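Local coordinates for protein alanine racemase (Corynebacterium glutamicum, PDB 2DY3) that binds pyridoxal-5'-phosphate as a dimeric member of the alanine racemase family, joining an N-terminal TIM-barrel domain to a C-terminal domain rich in beta strands, at residues 98-103 against 107-112; 121-126 against 139-144. One frame throughout, in Å; residues are numbered along the deposited sequence.

Contact 1 of 2, residues 98-103 against 107-112; sequences LAVISP and KALIET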
loop_
_atom_site.group_PDB
_atom_site.type_symbol
_atom_site.label_atom_id
_atom_site.label_comp_id
_atom_site.label_asym_id
_atom_site.label_seq_id
_atom_site.Cartn_x
_atom_site.Cartn_y
_atom_site.Cartn_z
ATOM N N LEU B 98 15.055 5.943 -22.446
ATOM C CA LEU B 98 15.194 6.754 -21.249
ATOM C C LEU B 98 14.855 8.199 -21.553
ATOM O O LEU B 98 15.267 8.740 -22.581
ATOM C CB LEU B 98 16.630 6.691 -20.718
ATOM C CG LEU B 98 17.148 5.352 -20.204
ATOM C CD1 LEU B 98 18.618 5.488 -19.833
ATOM C CD2 LEU B 98 16.317 4.907 -19.004
ATOM N N ALA B 99 14.099 8.825 -20.661
ATOM C CA ALA B 99 13.743 10.226 -20.838
ATOM C C ALA B 99 14.889 11.109 -20.349
ATOM O O ALA B 99 15.533 10.804 -19.342
ATOM C CB ALA B 99 12.478 10.551 -20.044
ATOM N N VAL B 100 15.152 12.191 -21.070
ATOM C CA VAL B 100 16.173 13.140 -20.655
ATOM C C VAL B 100 15.375 14.147 -19.825
ATOM O O VAL B 100 14.604 14.927 -20.382
ATOM C CB VAL B 100 16.805 13.868 -21.867
ATOM C CG1 VAL B 100 17.965 14.743 -21.401
ATOM C CG2 VAL B 100 17.282 12.849 -22.895
ATOM N N ILE B 101 15.546 14.129 -18.504
ATOM C CA ILE B 101 14.781 15.031 -17.650
ATOM C C ILE B 101 15.547 16.226 -17.077
ATOM O O ILE B 101 14.952 17.113 -16.468
ATOM C CB ILE B 101 14.107 14.253 -16.483
ATOM C CG1 ILE B 101 15.146 13.853 -15.440
ATOM C CG2 ILE B 101 13.413 13.003 -17.017
ATOM C CD1 ILE B 101 14.539 13.214 -14.206
ATOM N N SER B 102 16.860 16.244 -17.272
ATOM C CA SER B 102 17.698 17.345 -16.809
ATOM C C SER B 102 19.015 17.276 -17.566
ATOM O O SER B 102 19.360 16.240 -18.133
ATOM C CB SER B 102 17.987 17.240 -15.309
ATOM O OG SER B 102 19.081 16.376 -15.063
ATOM N N PRO B 103 19.763 18.389 -17.593
ATOM C CA PRO B 103 21.052 18.442 -18.286
ATOM C C PRO B 103 21.999 17.346 -17.804
ATOM O O PRO B 103 22.754 16.774 -18.593
ATOM C CB PRO B 103 21.567 19.847 -17.956
ATOM C CG PRO B 103 20.275 20.650 -17.871
ATOM C CD PRO B 103 19.369 19.720 -17.088
ATOM N N LYS B 107 23.932 14.552 -19.957
ATOM C CA LYS B 107 25.372 14.374 -19.837
ATOM C C LYS B 107 25.766 12.923 -19.583
ATOM O O LYS B 107 26.699 12.405 -20.206
ATOM C CB LYS B 107 25.910 15.260 -18.712
ATOM C CG LYS B 107 27.416 15.211 -18.553
ATOM C CD LYS B 107 27.890 16.245 -17.548
ATOM C CE LYS B 107 29.406 16.247 -17.439
ATOM N NZ LYS B 107 29.876 17.245 -16.440
ATOM N N ALA B 108 25.057 12.273 -18.668
ATOM C CA ALA B 108 25.344 10.886 -18.331
ATOM C C ALA B 108 25.128 9.967 -19.530
ATOM O O ALA B 108 25.842 8.981 -19.703
ATOM C CB ALA B 108 24.464 10.437 -17.160
ATOM N N LEU B 109 24.142 10.295 -20.357
ATOM C CA LEU B 109 23.835 9.486 -21.532
ATOM C C LEU B 109 24.879 9.656 -22.624
ATOM O O LEU B 109 25.329 8.678 -23.218
ATOM C CB LEU B 109 22.449 9.853 -22.071
ATOM C CG LEU B 109 21.302 9.461 -21.133
ATOM C CD1 LEU B 109 20.009 10.106 -21.583
ATOM C CD2 LEU B 109 21.171 7.947 -21.105
ATOM N N ILE B 110 25.262 10.902 -22.883
ATOM C CA ILE B 110 26.259 11.200 -23.905
ATOM C C ILE B 110 27.601 10.581 -23.545
ATOM O O ILE B 110 28.355 10.150 -24.421
ATOM C CB ILE B 110 26.446 12.720 -24.065
ATOM C CG1 ILE B 110 25.190 13.337 -24.689
ATOM C CG2 ILE B 110 27.657 13.011 -24.930
ATOM C CD1 ILE B 110 25.198 14.854 -24.686
ATOM N N GLU B 111 27.896 10.528 -22.252
ATOM C CA GLU B 111 29.160 9.967 -21.808
ATOM C C GLU B 111 29.102 8.455 -21.626
ATOM O O GLU B 111 30.059 7.846 -21.143
ATOM C CB GLU B 111 29.610 10.652 -20.516
ATOM C CG GLU B 111 29.948 12.130 -20.713
ATOM C CD GLU B 111 30.253 12.846 -19.411
ATOM O OE1 GLU B 111 30.607 14.043 -19.459
ATOM O OE2 GLU B 111 30.132 12.216 -18.339
ATOM N N THR B 112 27.984 7.850 -22.019
ATOM C CA THR B 112 27.820 6.400 -21.917
ATOM C C THR B 112 28.248 5.737 -23.220
ATOM O O THR B 112 27.758 6.096 -24.297
ATOM C CB THR B 112 26.355 5.997 -21.664
ATOM O OG1 THR B 112 25.957 6.401 -20.350
ATOM C CG2 THR B 112 26.201 4.484 -21.804
#
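The backbones of strand 97-100 and helix 103-110 come level at Val100 and Leu109, whose CA atoms are 8.5 Å apart, while within the first turn of the helix Pro103 and Lys107 have their CA atoms 6.1 Å apart. Leu109 carries the apolar part of the contact, each of its two terminal methyls meeting a different strand residue. Leu109 CD2 rests 3.8 Å from Leu98 CD1, and Leu109 CD1 lies 4.1 Å from Val100 CG2, so the leucine fork spans two alternate residues of the strand. It is aimed there by a chi1 of -67°, which sets CG beside the backbone N and opposite the carbonyl carbon. The two leucines meet at a slant, methyl to methyl, and Val100 offers the branch that lies beside its own backbone N. This is the strand-to-helix half of a beta-alpha-beta unit of the TIM barrel, in which helix 103-110 covers the outside of strand 97-100. Val119 of the next strand and Trp82 also touch Leu109, whereas Phe88 and Ile92 of helix 88-92 press on Leu98. Ser102 holds the N-cap position, its OG making a weak hydrogen bond to His105 N. At the start of the helix, Lys107 N donates to Pro103 O over 2.9 Å, the i+4 to i bond of an alpha helix, with an N-H...O angle of 158°. Lys107 CB lies 3.5 Å from the same Pro103 O.

Contact 2 of 2, residues 121-126 against 139-144; sequences IKIDSG and GVFSAL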
loop_
_atom_site.group_PDB
_atom_site.type_symbol
_atom_site.label_atom_id
_atom_site.label_comp_id
_atom_site.label_asym_id
_atom_site.label_seq_id
_atom_site.Cartn_x
_atom_site.Cartn_y
_atom_site.Cartn_z
ATOM N N ILE B 121 13.204 13.337 -24.928
ATOM C CA ILE B 121 13.416 14.508 -24.092
ATOM C C ILE B 121 12.161 14.927 -23.345
ATOM O O ILE B 121 11.149 15.261 -23.959
ATOM C CB ILE B 121 13.906 15.722 -24.915
ATOM C CG1 ILE B 121 15.072 15.320 -25.822
ATOM C CG2 ILE B 121 14.374 16.815 -23.974
ATOM C CD1 ILE B 121 15.507 16.427 -26.772
ATOM N N LYS B 122 12.227 14.889 -22.016
ATOM C CA LYS B 122 11.098 15.310 -21.203
ATOM C C LYS B 122 11.210 16.827 -21.108
ATOM O O LYS B 122 12.224 17.359 -20.647
ATOM C CB LYS B 122 11.160 14.696 -19.804
ATOM C CG LYS B 122 10.061 15.208 -18.883
ATOM C CD LYS B 122 10.025 14.442 -17.565
ATOM C CE LYS B 122 9.087 15.111 -16.573
ATOM N NZ LYS B 122 7.701 15.155 -17.069
ATOM N N ILE B 123 10.172 17.516 -21.555
ATOM C CA ILE B 123 10.168 18.970 -21.549
ATOM C C ILE B 123 9.379 19.595 -20.406
ATOM O O ILE B 123 8.221 19.255 -20.183
ATOM C CB ILE B 123 9.584 19.528 -22.866
ATOM C CG1 ILE B 123 10.471 19.125 -24.046
ATOM C CG2 ILE B 123 9.449 21.053 -22.769
ATOM C CD1 ILE B 123 11.896 19.664 -23.960
ATOM N N ASP B 124 10.020 20.505 -19.679
ATOM C CA ASP B 124 9.341 21.211 -18.600
ATOM C C ASP B 124 8.611 22.316 -19.355
ATOM O O ASP B 124 9.214 23.321 -19.723
ATOM C CB ASP B 124 10.349 21.821 -17.623
ATOM C CG ASP B 124 9.690 22.719 -16.578
ATOM O OD1 ASP B 124 8.542 23.163 -16.798
ATOM O OD2 ASP B 124 10.325 22.992 -15.536
ATOM N N SER B 125 7.321 22.118 -19.601
ATOM C CA SER B 125 6.538 23.102 -20.340
ATOM C C SER B 125 5.836 24.140 -19.470
ATOM O O SER B 125 4.876 24.773 -19.907
ATOM C CB SER B 125 5.506 22.393 -21.223
ATOM O OG SER B 125 4.658 21.561 -20.450
ATOM N N GLY B 126 6.302 24.317 -18.239
ATOM C CA GLY B 126 5.679 25.307 -17.380
ATOM C C GLY B 126 5.337 24.868 -15.971
ATOM O O GLY B 126 5.177 25.702 -15.083
ATOM N N GLY B 139 21.251 24.237 -24.741
ATOM C CA GLY B 139 22.388 23.396 -24.422
ATOM C C GLY B 139 22.138 21.912 -24.604
ATOM O O GLY B 139 22.950 21.215 -25.217
ATOM N N VAL B 140 21.017 21.431 -24.073
ATOM C CA VAL B 140 20.659 20.023 -24.166
ATOM C C VAL B 140 20.461 19.527 -25.601
ATOM O O VAL B 140 20.958 18.458 -25.959
ATOM C CB VAL B 140 19.374 19.719 -23.355
ATOM C CG1 VAL B 140 18.889 18.307 -23.667
ATOM C CG2 VAL B 140 19.652 19.865 -21.856
ATOM N N PHE B 141 19.735 20.280 -26.421
ATOM C CA PHE B 141 19.522 19.842 -27.799
ATOM C C PHE B 141 20.864 19.820 -28.527
ATOM O O PHE B 141 21.158 18.899 -29.288
ATOM C CB PHE B 141 18.548 20.773 -28.545
ATOM C CG PHE B 141 17.176 20.869 -27.915
ATOM C CD1 PHE B 141 16.723 19.898 -27.033
ATOM C CD2 PHE B 141 16.331 21.925 -28.229
ATOM C CE1 PHE B 141 15.451 19.982 -26.479
ATOM C CE2 PHE B 141 15.057 22.015 -27.681
ATOM C CZ PHE B 141 14.618 21.042 -26.805
ATOM N N SER B 142 21.685 20.832 -28.282
ATOM C CA SER B 142 22.990 20.913 -28.925
ATOM C C SER B 142 23.867 19.730 -28.537
ATOM O O SER B 142 24.530 19.129 -29.381
ATOM C CB SER B 142 23.688 22.216 -28.539
ATOM O OG SER B 142 24.977 22.279 -29.115
ATOM N N ALA B 143 23.863 19.397 -27.252
ATOM C CA ALA B 143 24.660 18.291 -26.748
ATOM C C ALA B 143 24.217 16.946 -27.318
ATOM O O ALA B 143 25.044 16.161 -27.779
ATOM C CB ALA B 143 24.600 18.260 -25.223
ATOM N N LEU B 144 22.915 16.678 -27.280
ATOM C CA LEU B 144 22.397 15.415 -27.793
ATOM C C LEU B 144 22.588 15.268 -29.311
ATOM O O LEU B 144 22.823 14.169 -29.811
ATOM C CB LEU B 144 20.923 15.260 -27.409
ATOM C CG LEU B 144 20.668 15.210 -25.892
ATOM C CD1 LEU B 144 19.170 15.282 -25.605
ATOM C CD2 LEU B 144 21.274 13.931 -25.306
#
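Asp124 OD1 receives two backbone N-H groups, those of Gly126 and His128. The bond from Gly126 N to Asp124 OD1, 2.9 Å long, is fairly straight at 161° and closes an Asx turn. The other carboxylate oxygen of Asp124, OD2, forms a salt bridge with Lys246 of the second subunit, so the group is held from within its own loop and from across the dimer, which would probably favour its charged form. Back along the chain, the contact itself is wholly apolar and is carried by Ile121, Ile123, Phe141 and Leu144, all buried. Ile121 takes the largest share of the contact: its CD1 lies 3.6 Å from CE1 of Phe141 and 3.7 Å from CD1 of the same ring, an oblique approach to the ring. The same Ile121 methyl, CD1, meets Leu144 CD1 tip to tip at 4.0 Å, and thus touches side chains about one helical turn apart. These residues join strand 117-122 to helix 134-146, the first two elements of a beta-alpha-beta unit of the TIM barrel, with the helix on the outer side of the parallel sheet. Met155 of strand 150-156 touches both Ile123 and Phe141, and helix 169-186 adds Phe177 and Ala180 against Ile123 and Leu183 and Ala184 against the phenyl ring. Ile123 comes to the Phe141 ring edge near its plane, the side chains crossing at about a right angle, with Ile123 CD1 4.2 Å from Phe141 CZ. A chi2 of -61° bends CD1 of Ile123 back instead of extending it, and brings this methyl closer to the helix than the CB direction alone would suggest.

From the N terminus, contact 1 closes a short loop that runs from strand 97-100 through the first turn of helix 103-110, before the chain reaches strand 117-122, where contact 2 opens; its wider loop ends in helix 134-146. The two are therefore in series, neither nested nor crossed, and stand for successive strand-helix pairs of one barrel. Strands 97-100 and 117-122 are neighbours in the parallel sheet, and Val100 O lies 2.9 Å from Lys122 N, a probable hydrogen bond. Outside the sheet the two helices also meet: Ile110 CD1 packs 3.4 Å from Ala143 O. Contact centres are about 10 Å apart, on the same side of the chain's centre.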